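Long-range contacts in endostatin (Mus musculus, PDB 1KOE), which inhibits angiogenesis and probably binds heparin, being the C-terminal non-collagenous fragment of the collagen XVIII alpha1 chain: residues Leu6-Asn10 against Ile94-Arg100; Gly38-Phe43 against Leu166-Asn170; Lys111-Ser117 against Gly141-Leu147; Pro12-Met17 against Cys159-Val165. All blocks are in the same frame, centred on the assembly; numbering follows the deposited sequence.

Interaction 1 of 4, residues Leu6-Asn10 against Ile94-Arg100; sequences LVALN and IFSFDGR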
loop_
_atom_site.group_PDB
_atom_site.type_symbol
_atom_site.label_atom_id
_atom_site.label_comp_id
_atom_site.label_asym_id
_atom_site.label_seq_id
_atom_site.Cartn_x
_atom_site.Cartn_y
_atom_site.Cartn_z
ATOM N N LEU A 6 0.412 8.387 3.050
ATOM C CA LEU A 6 0.099 6.988 2.744
ATOM C C LEU A 6 -1.406 6.903 3.029
ATOM O O LEU A 6 -1.842 7.099 4.162
ATOM C CB LEU A 6 0.890 6.042 3.648
ATOM C CG LEU A 6 0.748 4.539 3.390
ATOM C CD1 LEU A 6 1.327 4.157 2.053
ATOM C CD2 LEU A 6 1.479 3.772 4.504
ATOM N N VAL A 7 -2.203 6.621 2.000
ATOM C CA VAL A 7 -3.654 6.646 2.097
ATOM C C VAL A 7 -4.277 5.436 1.418
ATOM O O VAL A 7 -3.832 5.012 0.355
ATOM C CB VAL A 7 -4.193 7.940 1.398
ATOM C CG1 VAL A 7 -5.686 8.099 1.628
ATOM C CG2 VAL A 7 -3.456 9.180 1.917
ATOM N N ALA A 8 -5.310 4.874 2.028
ATOM C CA ALA A 8 -5.963 3.706 1.451
ATOM C C ALA A 8 -7.070 4.040 0.431
ATOM O O ALA A 8 -7.766 5.073 0.548
ATOM C CB ALA A 8 -6.550 2.847 2.576
ATOM N N LEU A 9 -7.233 3.159 -0.556
ATOM C CA LEU A 9 -8.328 3.303 -1.509
ATOM C C LEU A 9 -9.647 3.150 -0.723
ATOM O O LEU A 9 -9.701 2.457 0.302
ATOM C CB LEU A 9 -8.244 2.263 -2.628
ATOM C CG LEU A 9 -7.130 2.492 -3.661
ATOM C CD1 LEU A 9 -7.211 1.396 -4.703
ATOM C CD2 LEU A 9 -7.310 3.854 -4.364
ATOM N N ASN A 10 -10.714 3.748 -1.233
ATOM C CA ASN A 10 -12.000 3.747 -0.546
ATOM C C ASN A 10 -12.750 2.421 -0.476
ATOM O O ASN A 10 -13.794 2.347 0.172
ATOM C CB ASN A 10 -12.899 4.857 -1.101
ATOM C CG ASN A 10 -12.365 6.253 -0.789
ATOM O OD1 ASN A 10 -11.717 6.477 0.235
ATOM N ND2 ASN A 10 -12.649 7.203 -1.674
ATOM N N ILE A 94 -4.628 4.125 9.689
ATOM C CA ILE A 94 -4.562 4.363 8.259
ATOM C C ILE A 94 -5.966 4.701 7.804
ATOM O O ILE A 94 -6.922 3.990 8.116
ATOM C CB ILE A 94 -4.000 3.158 7.475
ATOM C CG1 ILE A 94 -2.536 2.926 7.895
ATOM C CG2 ILE A 94 -4.129 3.412 5.951
ATOM C CD1 ILE A 94 -1.846 1.809 7.176
ATOM N N PHE A 95 -6.091 5.870 7.187
ATOM C CA PHE A 95 -7.367 6.366 6.666
ATOM C C PHE A 95 -7.456 6.241 5.138
ATOM O O PHE A 95 -6.441 6.341 4.432
ATOM C CB PHE A 95 -7.541 7.856 7.016
ATOM C CG PHE A 95 -7.621 8.120 8.480
ATOM C CD1 PHE A 95 -8.836 8.053 9.135
ATOM C CD2 PHE A 95 -6.483 8.418 9.212
ATOM C CE1 PHE A 95 -8.916 8.273 10.516
ATOM C CE2 PHE A 95 -6.561 8.636 10.578
ATOM C CZ PHE A 95 -7.783 8.560 11.227
ATOM N N SER A 96 -8.674 6.029 4.649
ATOM C CA SER A 96 -8.940 5.991 3.217
ATOM C C SER A 96 -9.042 7.469 2.777
ATOM O O SER A 96 -9.074 8.372 3.638
ATOM C CB SER A 96 -10.258 5.281 2.966
ATOM O OG SER A 96 -11.312 5.948 3.629
ATOM N N PHE A 97 -9.136 7.713 1.467
ATOM C CA PHE A 97 -9.222 9.081 0.940
ATOM C C PHE A 97 -10.430 9.827 1.494
ATOM O O PHE A 97 -10.338 11.026 1.796
ATOM C CB PHE A 97 -9.265 9.078 -0.594
ATOM C CG PHE A 97 -7.934 8.799 -1.225
ATOM C CD1 PHE A 97 -6.955 9.797 -1.280
ATOM C CD2 PHE A 97 -7.640 7.532 -1.732
ATOM C CE1 PHE A 97 -5.700 9.546 -1.819
ATOM C CE2 PHE A 97 -6.390 7.261 -2.280
ATOM C CZ PHE A 97 -5.409 8.272 -2.324
ATOM N N ASP A 98 -11.552 9.130 1.647
ATOM C CA ASP A 98 -12.748 9.772 2.175
ATOM C C ASP A 98 -12.811 9.874 3.715
ATOM O O ASP A 98 -13.884 10.136 4.279
ATOM C CB ASP A 98 -14.031 9.160 1.578
ATOM C CG ASP A 98 -14.232 7.695 1.950
ATOM O OD1 ASP A 98 -13.585 7.198 2.894
ATOM O OD2 ASP A 98 -15.056 7.030 1.276
ATOM N N GLY A 99 -11.676 9.626 4.376
ATOM C CA GLY A 99 -11.575 9.788 5.811
ATOM C C GLY A 99 -11.976 8.702 6.772
ATOM O O GLY A 99 -12.099 8.977 7.961
ATOM N N ARG A 100 -12.124 7.474 6.314
ATOM C CA ARG A 100 -12.493 6.381 7.204
ATOM C C ARG A 100 -11.290 5.578 7.697
ATOM O O ARG A 100 -10.342 5.329 6.935
ATOM C CB ARG A 100 -13.470 5.440 6.499
ATOM C CG ARG A 100 -14.859 6.031 6.279
ATOM C CD ARG A 100 -15.673 5.111 5.394
ATOM N NE ARG A 100 -15.178 5.158 4.030
ATOM C CZ ARG A 100 -15.280 4.177 3.141
ATOM N NH1 ARG A 100 -15.871 3.039 3.460
ATOM N NH2 ARG A 100 -14.781 4.335 1.928
HETATM O O HOH W 1 -4.154 7.538 5.577
HETATM O O HOH W 2 -16.370 1.439 1.271
#
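Ala8 and Ser96 form a single backbone bridge, a buried contact in which the end of strand 4-8 is clasped by the loop running toward strand 112-114. The evidence is a nearly straight bond from Ala8 N to Phe95 O, 3.0 Å long, followed by a weak, bent one from Phe97 N to Ala8 O. A water donating to both Leu6 O and Phe95 O extends the link past the bridge.

Val7 sets its CG1 methyl over the Phe97 ring, 3.6 Å from the centroid and 10° off the normal, which qualifies as CH-pi. That methyl stands anti to the backbone N (chi1 -173°), and this turns it onto the ring. Leu9 CD2 instead lies at the ring edge, 4.1 Å from Phe97 CE2.

Phe97 is the second residue of a type I beta turn, Ser96 to Gly99, within the long irregular loops of a domain whose family is related to C-type lectins. Asn10 is fastened to this turn: its OD1 accepts from Asp98 N at 3.0 Å, and its amide stacks on the Asp98 carboxylate with the planes 11° apart. Arg100 grips that carboxylate side-on in a two-pronged salt bridge, NE to OD1 and NH2 to OD2, with NH2 to OD2 at 2.8 Å. Ser96 OG donates to Asp98 OD1 from the face opposite Arg100 NE. Held in this way, Arg100 NH2 also donates to Asn10 O on a lone pair in the carbonyl plane, at 2.8 Å. Helix 19-33 adds Gln30, which touches Leu9 and Phe97 and accepts from Asn10 N.

Interaction 2 of 4, residues Gly38-Phe43 against Leu166-Asn170; sequences GTFRAF and LCIEN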
loop_
_atom_site.group_PDB
_atom_site.type_symbol
_atom_site.label_atom_id
_atom_site.label_comp_id
_atom_site.label_asym_id
_atom_site.label_seq_id
_atom_site.Cartn_x
_atom_site.Cartn_y
_atom_site.Cartn_z
ATOM N N GLY A 38 -0.695 16.024 -4.490
ATOM C CA GLY A 38 0.441 15.194 -4.837
ATOM C C GLY A 38 0.158 14.100 -5.849
ATOM O O GLY A 38 -0.998 13.859 -6.228
ATOM N N THR A 39 1.228 13.427 -6.266
ATOM C CA THR A 39 1.152 12.316 -7.208
ATOM C C THR A 39 1.128 11.007 -6.407
ATOM O O THR A 39 2.113 10.628 -5.784
ATOM C CB THR A 39 2.365 12.312 -8.169
ATOM O OG1 THR A 39 2.463 13.592 -8.818
ATOM C CG2 THR A 39 2.203 11.216 -9.234
ATOM N N PHE A 40 -0.013 10.335 -6.424
ATOM C CA PHE A 40 -0.185 9.085 -5.693
ATOM C C PHE A 40 -0.122 7.871 -6.590
ATOM O O PHE A 40 -0.797 7.821 -7.621
ATOM C CB PHE A 40 -1.526 9.086 -4.974
ATOM C CG PHE A 40 -1.582 10.040 -3.818
ATOM C CD1 PHE A 40 -1.813 11.399 -4.033
ATOM C CD2 PHE A 40 -1.401 9.583 -2.517
ATOM C CE1 PHE A 40 -1.863 12.283 -2.969
ATOM C CE2 PHE A 40 -1.454 10.470 -1.451
ATOM C CZ PHE A 40 -1.685 11.819 -1.680
ATOM N N ARG A 41 0.680 6.898 -6.181
ATOM C CA ARG A 41 0.816 5.653 -6.913
ATOM C C ARG A 41 0.441 4.486 -5.988
ATOM O O ARG A 41 0.513 4.612 -4.765
ATOM C CB ARG A 41 2.245 5.526 -7.444
ATOM C CG ARG A 41 2.563 6.583 -8.507
ATOM C CD ARG A 41 3.604 6.127 -9.500
ATOM N NE ARG A 41 3.236 4.853 -10.104
ATOM C CZ ARG A 41 4.097 3.879 -10.380
ATOM N NH1 ARG A 41 5.392 4.043 -10.105
ATOM N NH2 ARG A 41 3.660 2.729 -10.900
ATOM N N ALA A 42 -0.027 3.379 -6.558
ATOM C CA ALA A 42 -0.405 2.222 -5.752
ATOM C C ALA A 42 0.822 1.630 -5.065
ATOM O O ALA A 42 1.893 1.527 -5.663
ATOM C CB ALA A 42 -1.095 1.176 -6.621
ATOM N N PHE A 43 0.647 1.281 -3.789
ATOM C CA PHE A 43 1.671 0.681 -2.925
ATOM C C PHE A 43 1.729 -0.826 -3.282
ATOM O O PHE A 43 1.206 -1.670 -2.560
ATOM C CB PHE A 43 1.214 0.897 -1.459
ATOM C CG PHE A 43 2.219 0.479 -0.398
ATOM C CD1 PHE A 43 3.292 1.309 -0.052
ATOM C CD2 PHE A 43 2.055 -0.719 0.292
ATOM C CE1 PHE A 43 4.185 0.955 0.984
ATOM C CE2 PHE A 43 2.935 -1.077 1.323
ATOM C CZ PHE A 43 4.002 -0.232 1.669
ATOM N N LEU A 166 -3.212 0.346 -0.618
ATOM C CA LEU A 166 -2.707 1.672 -0.258
ATOM C C LEU A 166 -2.121 2.431 -1.458
ATOM O O LEU A 166 -1.701 1.827 -2.462
ATOM C CB LEU A 166 -1.621 1.545 0.823
ATOM C CG LEU A 166 -2.027 0.791 2.097
ATOM C CD1 LEU A 166 -0.827 0.703 3.034
ATOM C CD2 LEU A 166 -3.201 1.481 2.768
ATOM N N CYS A 167 -2.084 3.756 -1.328
ATOM C CA CYS A 167 -1.521 4.654 -2.334
ATOM C C CYS A 167 -0.503 5.510 -1.591
ATOM O O CYS A 167 -0.770 5.977 -0.472
ATOM C CB CYS A 167 -2.584 5.588 -2.920
ATOM S SG CYS A 167 -4.018 4.762 -3.651
ATOM N N ILE A 168 0.658 5.680 -2.199
ATOM C CA ILE A 168 1.725 6.470 -1.611
ATOM C C ILE A 168 2.054 7.682 -2.488
ATOM O O ILE A 168 2.107 7.583 -3.719
ATOM C CB ILE A 168 3.024 5.591 -1.372
ATOM C CG1 ILE A 168 4.191 6.442 -0.831
ATOM C CG2 ILE A 168 3.430 4.831 -2.660
ATOM C CD1 ILE A 168 4.043 6.886 0.612
ATOM N N GLU A 169 2.204 8.836 -1.841
ATOM C CA GLU A 169 2.587 10.089 -2.504
ATOM C C GLU A 169 4.047 9.858 -2.899
ATOM O O GLU A 169 4.887 9.591 -2.037
ATOM C CB GLU A 169 2.463 11.217 -1.498
ATOM C CG GLU A 169 2.405 12.582 -2.100
ATOM C CD GLU A 169 2.021 13.638 -1.075
ATOM O OE1 GLU A 169 1.915 13.310 0.127
ATOM O OE2 GLU A 169 1.817 14.806 -1.463
ATOM N N ASN A 170 4.360 9.962 -4.188
ATOM C CA ASN A 170 5.709 9.616 -4.630
ATOM C C ASN A 170 6.833 10.626 -4.494
ATOM O O ASN A 170 7.999 10.302 -4.714
ATOM C CB ASN A 170 5.686 8.968 -6.023
ATOM C CG ASN A 170 5.524 9.972 -7.149
ATOM O OD1 ASN A 170 5.788 9.646 -8.313
ATOM N ND2 ASN A 170 5.100 11.197 -6.824
HETATM O O HOH W 3 -0.856 15.760 -1.674
HETATM O O HOH W 4 6.667 6.556 -9.045
HETATM O O HOH W 5 -1.318 -1.751 -1.249
#
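Phe40 to Ala42 run antiparallel to Cys167 to Glu169, the short strand axes approaching to 4.3 Å with 141° between their directions. Arg41 and Ile168 are the hydrogen-bonded pair, N to O both ways, with Arg41 N to Ile168 O at 2.9 Å. Phe40 with Glu169 and Ala42 with Cys167 are non-hydrogen-bonded pairs. Beyond the three bridged pairs, Asn170 N to Thr39 O and Phe43 N to Leu166 O, each 2.8 Å, continue the antiparallel bonding at the two ends.

On the face of Phe40, Ala42, Cys167 and Glu169, the CB of Glu169 makes a CH-pi contact over the Phe40 ring, offset toward its rim and 4.3 Å from the centroid. CG of Glu169 points away from its backbone N (chi1 -162°), and the extended chain carries the carboxylate past that ring, planes 13° apart; a water joins Glu169 OE2 to Gly38 N. Phe43 CB and Leu166 CB touch at 3.7 Å, side by side.

Strand 166-169 lies between 40-42 and 4-8 in the mixed sheet, and Glu169 OE1 is hydrogen-bonded to His5. Helix 19-33 packs on Phe40 and Ala42, is tied to Cys167 by the disulfide with Cys27, and offers Asp24 as the salt-bridge partner of Arg41.

Interaction 3 of 4, residues Lys111-Ser117 against Gly141-Leu147; sequences KSVWHGS and GQASSLL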
loop_
_atom_site.group_PDB
_atom_site.type_symbol
_atom_site.label_atom_id
_atom_site.label_comp_id
_atom_site.label_asym_id
_atom_site.label_seq_id
_atom_site.Cartn_x
_atom_site.Cartn_y
_atom_site.Cartn_z
ATOM N N LYS A 111 -8.648 -7.197 7.339
ATOM C CA LYS A 111 -7.638 -6.196 7.626
ATOM C C LYS A 111 -6.227 -6.501 7.129
ATOM O O LYS A 111 -5.242 -6.271 7.846
ATOM C CB LYS A 111 -7.647 -5.869 9.117
ATOM C CG LYS A 111 -9.042 -5.643 9.680
ATOM C CD LYS A 111 -9.784 -4.502 8.992
ATOM C CE LYS A 111 -11.131 -4.322 9.668
ATOM N NZ LYS A 111 -11.960 -3.270 9.033
ATOM N N SER A 112 -6.141 -7.012 5.901
ATOM C CA SER A 112 -4.862 -7.306 5.277
ATOM C C SER A 112 -4.675 -6.326 4.118
ATOM O O SER A 112 -5.647 -5.791 3.587
ATOM C CB SER A 112 -4.798 -8.758 4.792
ATOM O OG SER A 112 -4.691 -9.646 5.901
ATOM N N VAL A 113 -3.423 -6.099 3.753
ATOM C CA VAL A 113 -3.056 -5.171 2.689
ATOM C C VAL A 113 -2.243 -5.893 1.621
ATOM O O VAL A 113 -1.320 -6.654 1.947
ATOM C CB VAL A 113 -2.172 -4.031 3.260
ATOM C CG1 VAL A 113 -1.746 -3.081 2.151
ATOM C CG2 VAL A 113 -2.921 -3.274 4.348
ATOM N N TRP A 114 -2.602 -5.680 0.357
ATOM C CA TRP A 114 -1.864 -6.279 -0.765
ATOM C C TRP A 114 -0.552 -5.528 -0.957
ATOM O O TRP A 114 -0.508 -4.307 -0.809
ATOM C CB TRP A 114 -2.638 -6.119 -2.093
ATOM C CG TRP A 114 -3.835 -6.996 -2.287
ATOM C CD1 TRP A 114 -5.117 -6.593 -2.554
ATOM C CD2 TRP A 114 -3.857 -8.437 -2.291
ATOM N NE1 TRP A 114 -5.931 -7.694 -2.732
ATOM C CE2 TRP A 114 -5.183 -8.833 -2.578
ATOM C CE3 TRP A 114 -2.881 -9.425 -2.071
ATOM C CZ2 TRP A 114 -5.565 -10.188 -2.653
ATOM C CZ3 TRP A 114 -3.273 -10.798 -2.140
ATOM C CH2 TRP A 114 -4.598 -11.146 -2.432
ATOM N N HIS A 115 0.522 -6.243 -1.268
ATOM C CA HIS A 115 1.777 -5.559 -1.579
ATOM C C HIS A 115 2.641 -6.247 -2.653
ATOM O O HIS A 115 3.404 -5.577 -3.342
ATOM C CB HIS A 115 2.597 -5.189 -0.328
ATOM C CG HIS A 115 2.996 -6.360 0.522
ATOM N ND1 HIS A 115 3.973 -7.259 0.142
ATOM C CD2 HIS A 115 2.571 -6.762 1.744
ATOM C CE1 HIS A 115 4.129 -8.169 1.096
ATOM N NE2 HIS A 115 3.288 -7.887 2.075
ATOM N N GLY A 116 2.542 -7.575 -2.774
ATOM C CA GLY A 116 3.318 -8.315 -3.767
ATOM C C GLY A 116 4.827 -8.147 -3.686
ATOM O O GLY A 116 5.508 -8.352 -4.692
ATOM N N SER A 117 5.361 -7.895 -2.483
ATOM C CA SER A 117 6.799 -7.638 -2.298
ATOM C C SER A 117 7.473 -8.378 -1.156
ATOM O O SER A 117 6.803 -8.793 -0.214
ATOM C CB SER A 117 7.022 -6.148 -2.012
ATOM O OG SER A 117 6.261 -5.333 -2.885
ATOM N N GLY A 141 -0.971 -13.686 -3.912
ATOM C CA GLY A 141 -0.350 -12.381 -3.867
ATOM C C GLY A 141 0.194 -12.209 -2.463
ATOM O O GLY A 141 -0.410 -12.692 -1.501
ATOM N N GLN A 142 1.339 -11.555 -2.336
ATOM C CA GLN A 142 1.922 -11.340 -1.019
ATOM C C GLN A 142 1.149 -10.204 -0.328
ATOM O O GLN A 142 0.956 -9.124 -0.892
ATOM C CB GLN A 142 3.413 -11.027 -1.121
ATOM C CG GLN A 142 4.220 -11.535 0.058
ATOM C CD GLN A 142 4.491 -13.045 -0.019
ATOM O OE1 GLN A 142 3.836 -13.783 -0.759
ATOM N NE2 GLN A 142 5.475 -13.495 0.729
ATOM N N ALA A 143 0.705 -10.468 0.890
ATOM C CA ALA A 143 -0.102 -9.526 1.644
ATOM C C ALA A 143 0.374 -9.460 3.078
ATOM O O ALA A 143 1.178 -10.289 3.510
ATOM C CB ALA A 143 -1.574 -9.946 1.601
ATOM N N SER A 144 -0.108 -8.456 3.805
ATOM C CA SER A 144 0.282 -8.256 5.187
ATOM C C SER A 144 -0.916 -7.932 6.074
ATOM O O SER A 144 -1.781 -7.143 5.697
ATOM C CB SER A 144 1.272 -7.101 5.253
ATOM O OG SER A 144 1.693 -6.884 6.595
ATOM N N SER A 145 -0.928 -8.495 7.280
ATOM C CA SER A 145 -2.002 -8.228 8.208
ATOM C C SER A 145 -1.722 -6.947 8.954
ATOM O O SER A 145 -0.741 -6.839 9.674
ATOM C CB SER A 145 -2.132 -9.345 9.236
ATOM O OG SER A 145 -3.260 -9.100 10.060
ATOM N N LEU A 146 -2.629 -5.997 8.826
ATOM C CA LEU A 146 -2.502 -4.733 9.517
ATOM C C LEU A 146 -2.738 -4.932 11.027
ATOM O O LEU A 146 -2.357 -4.081 11.842
ATOM C CB LEU A 146 -3.514 -3.748 8.935
ATOM C CG LEU A 146 -3.033 -2.327 8.686
ATOM C CD1 LEU A 146 -1.640 -2.323 8.062
ATOM C CD2 LEU A 146 -4.054 -1.656 7.784
ATOM N N LEU A 147 -3.363 -6.049 11.400
ATOM C CA LEU A 147 -3.613 -6.340 12.807
ATOM C C LEU A 147 -2.294 -6.579 13.543
ATOM O O LEU A 147 -2.196 -6.318 14.740
ATOM C CB LEU A 147 -4.557 -7.540 12.973
ATOM C CG LEU A 147 -5.947 -7.345 12.351
ATOM C CD1 LEU A 147 -6.722 -8.630 12.376
ATOM C CD2 LEU A 147 -6.695 -6.261 13.050
HETATM O O HOH W 6 -5.745 -9.422 8.865
#
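His115, just past the end of strand 112-114 where it pairs antiparallel with 140-145 in a three-stranded sheet, presents one ring face to the backbone of Gln142 and Ala143: Gln142 O stands 3.6 Å above the ring plane over its centre, with Ala143 N on the same side nearer the rim. At the edge lie Ser144 CB and Ser117 N, the latter donating to His115 ND1 at 3.0 Å. With CG placed between the backbone N and the carbonyl carbon (chi1 60°), the imidazole folds across the partner strand, and its NE2 is hydrogen-bonded to Glu153 O. Both ring nitrogens are therefore occupied, which should fix the ring's rotation. The indole of Trp114 is approached at its edge instead, in plane, by Gly141 O, 3.5 Å from Trp114 CZ3; Ala143 CB comes obliquely toward CE3.

The two short strand directions are 149° apart. Val113 and Ser144 are the hydrogen-bonded pair, exchanging N-H and C=O in both directions, with Val113 N to Ser144 O at 2.8 Å. At one end Leu146 N bonds to Lys111 O. At the other, Gln142 O is gripped twice, by His115 N and by Gly116 N, each at 2.9 Å, just as the chain leaves the strand.

Val113 CG2 faces both methyls of Leu146, 4.0 Å from CD1 and from CD2, while Lys111 CB packs against Leu147 CG. On the face shared by Ser112 and Ser145 a single water joins their hydroxyls, 3.2 Å from Ser112 OG and 2.8 Å from Ser145 OG.

Interaction 4 of 4, residues Pro12-Met17 against Cys159-Val165; sequences PLSGGM and CHNSYIV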
loop_
_atom_site.group_PDB
_atom_site.type_symbol
_atom_site.label_atom_id
_atom_site.label_comp_id
_atom_site.label_asym_id
_atom_site.label_seq_id
_atom_site.Cartn_x
_atom_site.Cartn_y
_atom_site.Cartn_z
ATOM N N PRO A 12 -12.017 -2.138 -0.651
ATOM C CA PRO A 12 -10.987 -3.172 -0.745
ATOM C C PRO A 12 -11.026 -3.634 -2.198
ATOM O O PRO A 12 -12.000 -3.350 -2.924
ATOM C CB PRO A 12 -11.511 -4.262 0.195
ATOM C CG PRO A 12 -12.985 -4.084 0.167
ATOM C CD PRO A 12 -13.131 -2.574 0.204
ATOM N N LEU A 13 -9.974 -4.321 -2.630
ATOM C CA LEU A 13 -9.895 -4.837 -3.986
ATOM C C LEU A 13 -9.347 -6.243 -3.948
ATOM O O LEU A 13 -8.571 -6.591 -3.060
ATOM C CB LEU A 13 -8.940 -3.977 -4.818
ATOM C CG LEU A 13 -9.344 -2.535 -5.196
ATOM C CD1 LEU A 13 -8.243 -1.936 -6.078
ATOM C CD2 LEU A 13 -10.660 -2.528 -5.937
ATOM N N SER A 14 -9.783 -7.069 -4.887
ATOM C CA SER A 14 -9.246 -8.424 -4.996
ATOM C C SER A 14 -7.944 -8.261 -5.804
ATOM O O SER A 14 -7.575 -7.146 -6.177
ATOM C CB SER A 14 -10.220 -9.316 -5.771
ATOM O OG SER A 14 -10.272 -8.943 -7.140
ATOM N N GLY A 15 -7.276 -9.367 -6.110
ATOM C CA GLY A 15 -6.054 -9.299 -6.882
ATOM C C GLY A 15 -6.274 -8.897 -8.337
ATOM O O GLY A 15 -5.314 -8.556 -9.023
ATOM N N GLY A 16 -7.515 -8.989 -8.822
ATOM C CA GLY A 16 -7.821 -8.606 -10.198
ATOM C C GLY A 16 -8.141 -7.123 -10.219
ATOM O O GLY A 16 -9.308 -6.734 -10.121
ATOM N N MET A 17 -7.099 -6.297 -10.354
ATOM C CA MET A 17 -7.232 -4.831 -10.325
ATOM C C MET A 17 -7.068 -4.162 -11.676
ATOM O O MET A 17 -6.953 -2.935 -11.741
ATOM C CB MET A 17 -6.150 -4.242 -9.416
ATOM C CG MET A 17 -6.120 -4.810 -8.013
ATOM S SD MET A 17 -4.766 -4.070 -7.109
ATOM C CE MET A 17 -4.669 -5.152 -5.653
ATOM N N CYS A 159 -5.586 -14.767 -4.346
ATOM C CA CYS A 159 -5.941 -13.553 -5.060
ATOM C C CYS A 159 -7.422 -13.247 -5.058
ATOM O O CYS A 159 -7.841 -12.142 -5.418
ATOM C CB CYS A 159 -5.409 -13.625 -6.484
ATOM S SG CYS A 159 -3.595 -13.703 -6.502
ATOM N N HIS A 160 -8.228 -14.225 -4.667
ATOM C CA HIS A 160 -9.656 -14.022 -4.624
ATOM C C HIS A 160 -10.113 -13.171 -3.404
ATOM O O HIS A 160 -11.268 -12.737 -3.328
ATOM C CB HIS A 160 -10.377 -15.368 -4.670
ATOM C CG HIS A 160 -11.836 -15.241 -4.949
ATOM N ND1 HIS A 160 -12.786 -15.287 -3.957
ATOM C CD2 HIS A 160 -12.498 -15.030 -6.105
ATOM C CE1 HIS A 160 -13.983 -15.110 -4.491
ATOM N NE2 HIS A 160 -13.833 -14.952 -5.795
ATOM N N ASN A 161 -9.214 -12.969 -2.444
ATOM C CA ASN A 161 -9.513 -12.146 -1.274
ATOM C C ASN A 161 -9.620 -10.657 -1.660
ATOM O O ASN A 161 -8.894 -10.183 -2.544
ATOM C CB ASN A 161 -8.386 -12.282 -0.242
ATOM C CG ASN A 161 -8.472 -13.573 0.558
ATOM O OD1 ASN A 161 -9.350 -13.733 1.393
ATOM N ND2 ASN A 161 -7.547 -14.476 0.316
ATOM N N SER A 162 -10.493 -9.935 -0.963
ATOM C CA SER A 162 -10.683 -8.492 -1.164
ATOM C C SER A 162 -10.000 -7.828 0.025
ATOM O O SER A 162 -10.516 -7.875 1.144
ATOM C CB SER A 162 -12.174 -8.114 -1.211
ATOM O OG SER A 162 -12.747 -8.464 -2.463
ATOM N N TYR A 163 -8.823 -7.256 -0.234
ATOM C CA TYR A 163 -7.982 -6.625 0.776
ATOM C C TYR A 163 -7.822 -5.111 0.543
ATOM O O TYR A 163 -8.221 -4.563 -0.489
ATOM C CB TYR A 163 -6.579 -7.272 0.735
ATOM C CG TYR A 163 -6.459 -8.672 1.321
ATOM C CD1 TYR A 163 -7.446 -9.198 2.165
ATOM C CD2 TYR A 163 -5.333 -9.445 1.061
ATOM C CE1 TYR A 163 -7.299 -10.462 2.758
ATOM C CE2 TYR A 163 -5.176 -10.694 1.636
ATOM C CZ TYR A 163 -6.163 -11.197 2.482
ATOM O OH TYR A 163 -5.993 -12.442 3.035
ATOM N N ILE A 164 -7.236 -4.466 1.540
ATOM C CA ILE A 164 -6.944 -3.051 1.516
ATOM C C ILE A 164 -5.816 -2.805 0.507
ATOM O O ILE A 164 -4.886 -3.607 0.382
ATOM C CB ILE A 164 -6.422 -2.590 2.902
ATOM C CG1 ILE A 164 -7.493 -2.842 3.971
ATOM C CG2 ILE A 164 -5.997 -1.107 2.869
ATOM C CD1 ILE A 164 -6.947 -2.847 5.386
ATOM N N VAL A 165 -5.928 -1.709 -0.230
ATOM C CA VAL A 165 -4.887 -1.317 -1.159
ATOM C C VAL A 165 -4.515 0.105 -0.771
ATOM O O VAL A 165 -5.410 0.959 -0.588
ATOM C CB VAL A 165 -5.369 -1.360 -2.625
ATOM C CG1 VAL A 165 -4.273 -0.818 -3.538
ATOM C CG2 VAL A 165 -5.727 -2.813 -3.015
#
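Pro12 leads with its ring carbon CB against the backbone of Tyr163, 3.4 Å from Tyr163 O. That same carbonyl takes the N-H of Leu13 in its own plane, Leu13 N to Tyr163 O being 2.8 Å. Tyr163 N returns a bond to Leu13 O, approaching 43° out of the carbonyl plane; the two residues thus make one antiparallel hydrogen-bonded bridge between loops that are otherwise irregular. Leu13 O has a further donor, Trp114 NE1, and the Tyr163 ring also meets that indole.

Leu13 CB lies 3.9 Å from Val165 CG2. At Ser14, CA makes a C-H...O contact of 3.0 Å with Asn161 O. Its OG, at chi1 69°, folds back over its own main chain, accepts from Gly16 N in an ST turn and is also hydrogen-bonded to Glu135. Gly15 N then donates to Cys159 O at 2.9 Å, in the carbonyl plane, which ties the turn to a half-cystine bonded to Cys129. After Gly16, the centre of an inverse gamma turn, the extended chain of Met17 reaches back so that CE meets Val165 CG2 tip to tip at 3.7 Å.

All three hydrogen bonds between these segments join backbone atoms, whereas the side chains contribute an apolar patch of Leu13 and Met17 about one methyl of Val165; the pairing itself therefore rests chiefly on main-chain geometry.

Overall arrangement
From the N terminus, residues 6-10 close interaction 1 with 94-100 across 83 intervening residues. Before that loop is complete, residues 12-17 and 38-43 have already passed, to be paired much later with 159-165 and 166-170, so interactions 1, 2 and 4 cross one another. Interaction 3, with only 23 residues between its segments, follows interaction 1 in series and nests inside the loops closed by interactions 2 and 4. Strand 166-169 lies beside strand 4-8, joining interactions 1 and 2 in the mixed sheet. Interaction 4, its centre about 10 Å from that of interaction 3, connects the three-stranded sheet to the loop leading into helix 19-33.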